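PDB 2R9G: AAA ATPase, central region from Enterococcus faecium, which probably hydrolyses ATP as an MgsA-type AAA+ ATPase of DNA replication and repair, this C-terminal fragment forming a four-chain assembly. Local coordinates for residues D117-L130 with V158-A170. Sequence-based numbering, arbitrary orientation.
Sequences DIREGKAGDVPDHL and VNQQYLPDKLKNA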
loop_
_atom_site.group_PDB
_atom_site.type_symbol
_atom_site.label_atom_id
_atom_site.label_comp_id
_atom_site.label_asym_id
_atom_site.label_seq_id
_atom_site.Cartn_x
_atom_site.Cartn_y
_atom_site.Cartn_z
ATOM N N ASP C 117 -27.956 2.386 17.492
ATOM C CA ASP C 117 -28.451 3.562 18.212
ATOM C C ASP C 117 -29.221 4.544 17.329
ATOM O O ASP C 117 -30.166 5.170 17.791
ATOM C CB ASP C 117 -27.303 4.296 18.909
ATOM C CG ASP C 117 -26.891 3.642 20.214
ATOM O OD1 ASP C 117 -27.384 2.534 20.524
ATOM O OD2 ASP C 117 -26.063 4.242 20.937
ATOM N N ILE C 118 -28.818 4.676 16.068
ATOM C CA ILE C 118 -29.495 5.580 15.126
ATOM C C ILE C 118 -30.857 5.053 14.688
ATOM O O ILE C 118 -31.844 5.797 14.687
ATOM C CB ILE C 118 -28.612 5.876 13.902
ATOM C CG1 ILE C 118 -27.512 6.840 14.317
ATOM C CG2 ILE C 118 -29.418 6.471 12.732
ATOM C CD1 ILE C 118 -26.371 6.791 13.431
ATOM N N ARG C 119 -30.903 3.767 14.345
ATOM C CA ARG C 119 -32.115 3.131 13.841
ATOM C C ARG C 119 -33.194 3.037 14.918
ATOM O O ARG C 119 -34.390 3.066 14.612
ATOM C CB ARG C 119 -31.783 1.758 13.264
ATOM C CG ARG C 119 -31.061 1.843 11.928
ATOM C CD ARG C 119 -30.310 0.570 11.622
ATOM N NE ARG C 119 -29.590 0.650 10.354
ATOM C CZ ARG C 119 -28.647 -0.206 9.966
ATOM N NH1 ARG C 119 -28.291 -1.216 10.750
ATOM N NH2 ARG C 119 -28.054 -0.046 8.791
ATOM N N GLU C 120 -32.754 2.962 16.175
ATOM C CA GLU C 120 -33.639 2.994 17.335
ATOM C C GLU C 120 -33.962 4.421 17.800
ATOM O O GLU C 120 -34.635 4.612 18.816
ATOM C CB GLU C 120 -33.021 2.194 18.481
ATOM C CG GLU C 120 -32.999 0.695 18.240
ATOM C CD GLU C 120 -31.956 -0.017 19.081
ATOM O OE1 GLU C 120 -31.747 0.383 20.249
ATOM O OE2 GLU C 120 -31.345 -0.981 18.571
ATOM N N GLY C 121 -33.477 5.412 17.053
ATOM C CA GLY C 121 -33.767 6.822 17.315
ATOM C C GLY C 121 -33.147 7.394 18.581
ATOM O O GLY C 121 -33.683 8.337 19.163
ATOM N N LYS C 122 -32.019 6.827 19.006
ATOM C CA LYS C 122 -31.290 7.311 20.186
ATOM C C LYS C 122 -30.246 8.368 19.813
ATOM O O LYS C 122 -29.485 8.829 20.666
ATOM C CB LYS C 122 -30.623 6.149 20.932
ATOM C CG LYS C 122 -31.591 5.118 21.488
ATOM C CD LYS C 122 -30.861 3.852 21.906
ATOM C CE LYS C 122 -31.813 2.862 22.556
ATOM N NZ LYS C 122 -31.128 1.585 22.906
ATOM N N ALA C 123 -30.222 8.746 18.536
ATOM C CA ALA C 123 -29.303 9.758 18.033
ATOM C C ALA C 123 -29.722 11.149 18.492
ATOM O O ALA C 123 -30.910 11.413 18.689
ATOM C CB ALA C 123 -29.237 9.703 16.507
ATOM N N GLY C 124 -28.738 12.025 18.672
ATOM C CA GLY C 124 -28.995 13.428 18.968
ATOM C C GLY C 124 -28.665 14.292 17.767
ATOM O O GLY C 124 -28.492 13.784 16.656
ATOM N N ASP C 125 -28.586 15.600 17.992
ATOM C CA ASP C 125 -28.160 16.541 16.960
ATOM C C ASP C 125 -26.658 16.787 17.042
ATOM O O ASP C 125 -26.042 16.539 18.080
ATOM C CB ASP C 125 -28.916 17.866 17.085
ATOM C CG ASP C 125 -30.282 17.826 16.425
ATOM O OD1 ASP C 125 -30.493 16.987 15.520
ATOM O OD2 ASP C 125 -31.145 18.641 16.807
ATOM N N VAL C 126 -26.086 17.250 15.932
ATOM C CA VAL C 126 -24.696 17.688 15.870
ATOM C C VAL C 126 -24.542 18.905 16.794
ATOM O O VAL C 126 -25.223 19.914 16.587
ATOM C CB VAL C 126 -24.286 18.079 14.412
ATOM C CG1 VAL C 126 -22.885 18.666 14.371
ATOM C CG2 VAL C 126 -24.386 16.889 13.468
ATOM N N PRO C 127 -23.678 18.798 17.830
ATOM C CA PRO C 127 -23.401 19.922 18.728
ATOM C C PRO C 127 -22.951 21.151 17.946
ATOM O O PRO C 127 -22.191 21.025 16.982
ATOM C CB PRO C 127 -22.266 19.394 19.605
ATOM C CG PRO C 127 -22.462 17.926 19.616
ATOM C CD PRO C 127 -22.924 17.596 18.232
ATOM N N ASP C 128 -23.428 22.321 18.365
ATOM C CA ASP C 128 -23.299 23.563 17.594
ATOM C C ASP C 128 -21.870 23.944 17.216
ATOM O O ASP C 128 -21.643 24.522 16.150
ATOM C CB ASP C 128 -24.001 24.712 18.326
ATOM C CG ASP C 128 -25.511 24.540 18.356
ATOM O OD1 ASP C 128 -26.157 24.720 17.301
ATOM O OD2 ASP C 128 -26.055 24.217 19.433
ATOM N N HIS C 129 -20.912 23.594 18.072
ATOM C CA HIS C 129 -19.499 23.863 17.801
ATOM C C HIS C 129 -18.873 22.907 16.771
ATOM O O HIS C 129 -17.745 23.130 16.331
ATOM C CB HIS C 129 -18.685 23.869 19.096
ATOM C CG HIS C 129 -18.649 22.547 19.794
ATOM N ND1 HIS C 129 -19.676 22.103 20.598
ATOM C CD2 HIS C 129 -17.705 21.577 19.817
ATOM C CE1 HIS C 129 -19.365 20.915 21.088
ATOM N NE2 HIS C 129 -18.176 20.573 20.626
ATOM N N LEU C 130 -19.604 21.857 16.390
ATOM C CA LEU C 130 -19.128 20.911 15.380
ATOM C C LEU C 130 -19.707 21.170 13.996
ATOM O O LEU C 130 -19.299 20.527 13.022
ATOM C CB LEU C 130 -19.421 19.469 15.787
ATOM C CG LEU C 130 -18.778 18.915 17.051
ATOM C CD1 LEU C 130 -19.106 17.459 17.128
ATOM C CD2 LEU C 130 -17.264 19.135 17.095
ATOM N N VAL C 158 -7.190 17.764 22.027
ATOM C CA VAL C 158 -7.875 18.646 22.962
ATOM C C VAL C 158 -9.059 17.912 23.610
ATOM O O VAL C 158 -9.756 17.140 22.944
ATOM C CB VAL C 158 -8.287 20.005 22.290
ATOM C CG1 VAL C 158 -9.137 19.795 21.024
ATOM C CG2 VAL C 158 -8.995 20.934 23.285
ATOM N N ASN C 159 -9.246 18.117 24.917
ATOM C CA ASN C 159 -10.455 17.663 25.611
ATOM C C ASN C 159 -11.646 18.461 25.092
ATOM O O ASN C 159 -11.802 19.639 25.409
ATOM C CB ASN C 159 -10.305 17.834 27.127
ATOM C CG ASN C 159 -11.396 17.125 27.926
ATOM O OD1 ASN C 159 -12.509 16.895 27.448
ATOM N ND2 ASN C 159 -11.074 16.784 29.165
ATOM N N GLN C 160 -12.471 17.799 24.286
ATOM C CA GLN C 160 -13.602 18.430 23.614
ATOM C C GLN C 160 -14.709 17.395 23.422
ATOM O O GLN C 160 -14.430 16.210 23.216
ATOM C CB GLN C 160 -13.152 18.999 22.260
ATOM C CG GLN C 160 -14.191 19.844 21.524
ATOM C CD GLN C 160 -13.609 20.645 20.380
ATOM O OE1 GLN C 160 -14.213 21.618 19.916
ATOM N NE2 GLN C 160 -12.427 20.252 19.920
ATOM N N GLN C 161 -15.959 17.844 23.507
ATOM C CA GLN C 161 -17.118 16.985 23.268
ATOM C C GLN C 161 -17.387 16.868 21.772
ATOM O O GLN C 161 -17.567 17.875 21.087
ATOM C CB GLN C 161 -18.356 17.536 23.986
ATOM C CG GLN C 161 -19.553 16.579 24.013
ATOM C CD GLN C 161 -20.896 17.303 23.952
ATOM O OE1 GLN C 161 -20.961 18.506 23.699
ATOM N NE2 GLN C 161 -21.977 16.563 24.177
ATOM N N TYR C 162 -17.409 15.635 21.273
ATOM C CA TYR C 162 -17.734 15.367 19.868
ATOM C C TYR C 162 -19.034 14.568 19.718
ATOM O O TYR C 162 -19.764 14.730 18.739
ATOM C CB TYR C 162 -16.582 14.646 19.155
ATOM C CG TYR C 162 -15.275 15.399 19.127
ATOM C CD1 TYR C 162 -15.063 16.429 18.214
ATOM C CD2 TYR C 162 -14.246 15.078 20.014
ATOM C CE1 TYR C 162 -13.871 17.125 18.190
ATOM C CE2 TYR C 162 -13.039 15.767 19.996
ATOM C CZ TYR C 162 -12.862 16.791 19.084
ATOM O OH TYR C 162 -11.674 17.479 19.058
ATOM N N LEU C 163 -19.310 13.698 20.685
ATOM C CA LEU C 163 -20.575 12.972 20.726
ATOM C C LEU C 163 -21.732 13.927 21.027
ATOM O O LEU C 163 -21.588 14.821 21.873
ATOM C CB LEU C 163 -20.523 11.869 21.786
ATOM C CG LEU C 163 -19.843 10.543 21.442
ATOM C CD1 LEU C 163 -19.456 9.830 22.736
ATOM C CD2 LEU C 163 -20.749 9.666 20.572
ATOM N N PRO C 164 -22.878 13.746 20.335
ATOM C CA PRO C 164 -24.118 14.481 20.635
ATOM C C PRO C 164 -24.555 14.293 22.087
ATOM O O PRO C 164 -24.214 13.282 22.703
ATOM C CB PRO C 164 -25.143 13.829 19.707
ATOM C CG PRO C 164 -24.337 13.286 18.591
ATOM C CD PRO C 164 -23.060 12.817 19.205
ATOM N N ASP C 165 -25.301 15.262 22.613
ATOM C CA ASP C 165 -25.705 15.279 24.027
ATOM C C ASP C 165 -26.418 14.005 24.477
ATOM O O ASP C 165 -26.131 13.487 25.552
ATOM C CB ASP C 165 -26.563 16.516 24.338
ATOM C CG ASP C 165 -25.745 17.811 24.405
ATOM O OD1 ASP C 165 -24.566 17.829 23.982
ATOM O OD2 ASP C 165 -26.297 18.823 24.889
ATOM N N LYS C 166 -27.313 13.488 23.635
ATOM C CA LYS C 166 -28.028 12.234 23.906
ATOM C C LYS C 166 -27.126 10.994 23.983
ATOM O O LYS C 166 -27.489 9.999 24.616
ATOM C CB LYS C 166 -29.130 12.001 22.863
ATOM C CG LYS C 166 -30.407 12.802 23.093
ATOM C CD LYS C 166 -31.536 12.293 22.204
ATOM C CE LYS C 166 -32.790 13.152 22.338
ATOM N NZ LYS C 166 -33.871 12.714 21.406
ATOM N N LEU C 167 -25.957 11.064 23.349
ATOM C CA LEU C 167 -25.052 9.918 23.253
ATOM C C LEU C 167 -23.707 10.138 23.934
ATOM O O LEU C 167 -22.728 9.489 23.571
ATOM C CB LEU C 167 -24.816 9.550 21.782
ATOM C CG LEU C 167 -26.015 9.071 20.965
ATOM C CD1 LEU C 167 -25.756 9.262 19.487
ATOM C CD2 LEU C 167 -26.346 7.620 21.279
ATOM N N LYS C 168 -23.654 11.028 24.925
ATOM C CA LYS C 168 -22.379 11.413 25.558
ATOM C C LYS C 168 -21.712 10.288 26.359
ATOM O O LYS C 168 -20.520 10.360 26.665
ATOM C CB LYS C 168 -22.532 12.689 26.412
ATOM C CG LYS C 168 -22.970 12.496 27.882
ATOM C CD LYS C 168 -24.474 12.258 28.025
ATOM C CE LYS C 168 -25.074 13.020 29.206
ATOM N NZ LYS C 168 -24.726 12.426 30.523
ATOM N N ASN C 169 -22.486 9.254 26.681
ATOM C CA ASN C 169 -21.998 8.107 27.444
ATOM C C ASN C 169 -21.802 6.850 26.591
ATOM O O ASN C 169 -21.454 5.789 27.123
ATOM C CB ASN C 169 -22.954 7.798 28.606
ATOM C CG ASN C 169 -23.272 9.024 29.453
ATOM O OD1 ASN C 169 -22.374 9.749 29.889
ATOM N ND2 ASN C 169 -24.560 9.255 29.694
ATOM N N ALA C 170 -22.026 6.974 25.281
ATOM C CA ALA C 170 -21.933 5.844 24.348
ATOM C C ALA C 170 -20.498 5.366 24.160
ATOM O O ALA C 170 -19.583 6.167 23.965
ATOM C CB ALA C 170 -22.548 6.200 23.003
#
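His129 pins one end of the contact through its imidazole: NE2 donates to Gln161 O at 2.8 Å, with an N-H...O angle of 155°, the acceptor lying near the ring plane and the donor in the plane of the Gln161 carbonyl. With CG between the backbone N and the carbonyl carbon (chi1 64°), the ring is directed at the 158-170 loop. The extended side chain of Gln160 approaches it from the other side, its amide turned only 12° from the imidazole plane and OE1 3.5 Å from His129 CD2; its NE2 is bonded to Gln148 O. The Gln161 side chain runs roughly perpendicular to that of His129, then bends back so that NE2 gives a nearly straight bond to Asp165 OD1 within its own loop.

Beside the histidine, Leu130 divides its methyls between the Tyr162 backbone, where CD1 lies 3.2 Å from Tyr162 O, and the ring, which CD2 approaches obliquely at 3.7 Å from Tyr162 CD1. Further along, the Pro127 ring lies over the Leu163-Pro164 backbone, and Pro164 CB packs 3.9 Å from Gly124 CA, where Lys166 CB also approaches. At the far end Leu167 enters the bend that follows the helix, with CD2 3.4 Å from Lys122 O; Gly121 closes that helix in a Schellman motif. Leu167 CD1 meets Ala123 CA at 3.9 Å, while CD2 lies 3.4 Å from Asp117 OD2, itself bonded to Tyr172 OH.

This is partly buried loop-on-loop packing without strand pairing, set at a subunit interface: Tyr36 of a second subunit packs on Pro127 and Pro164 and bonds through OH to Tyr162 O. The last turn of helix 106-119 and the irregular chain after it pack on the long loop before helix 180-195.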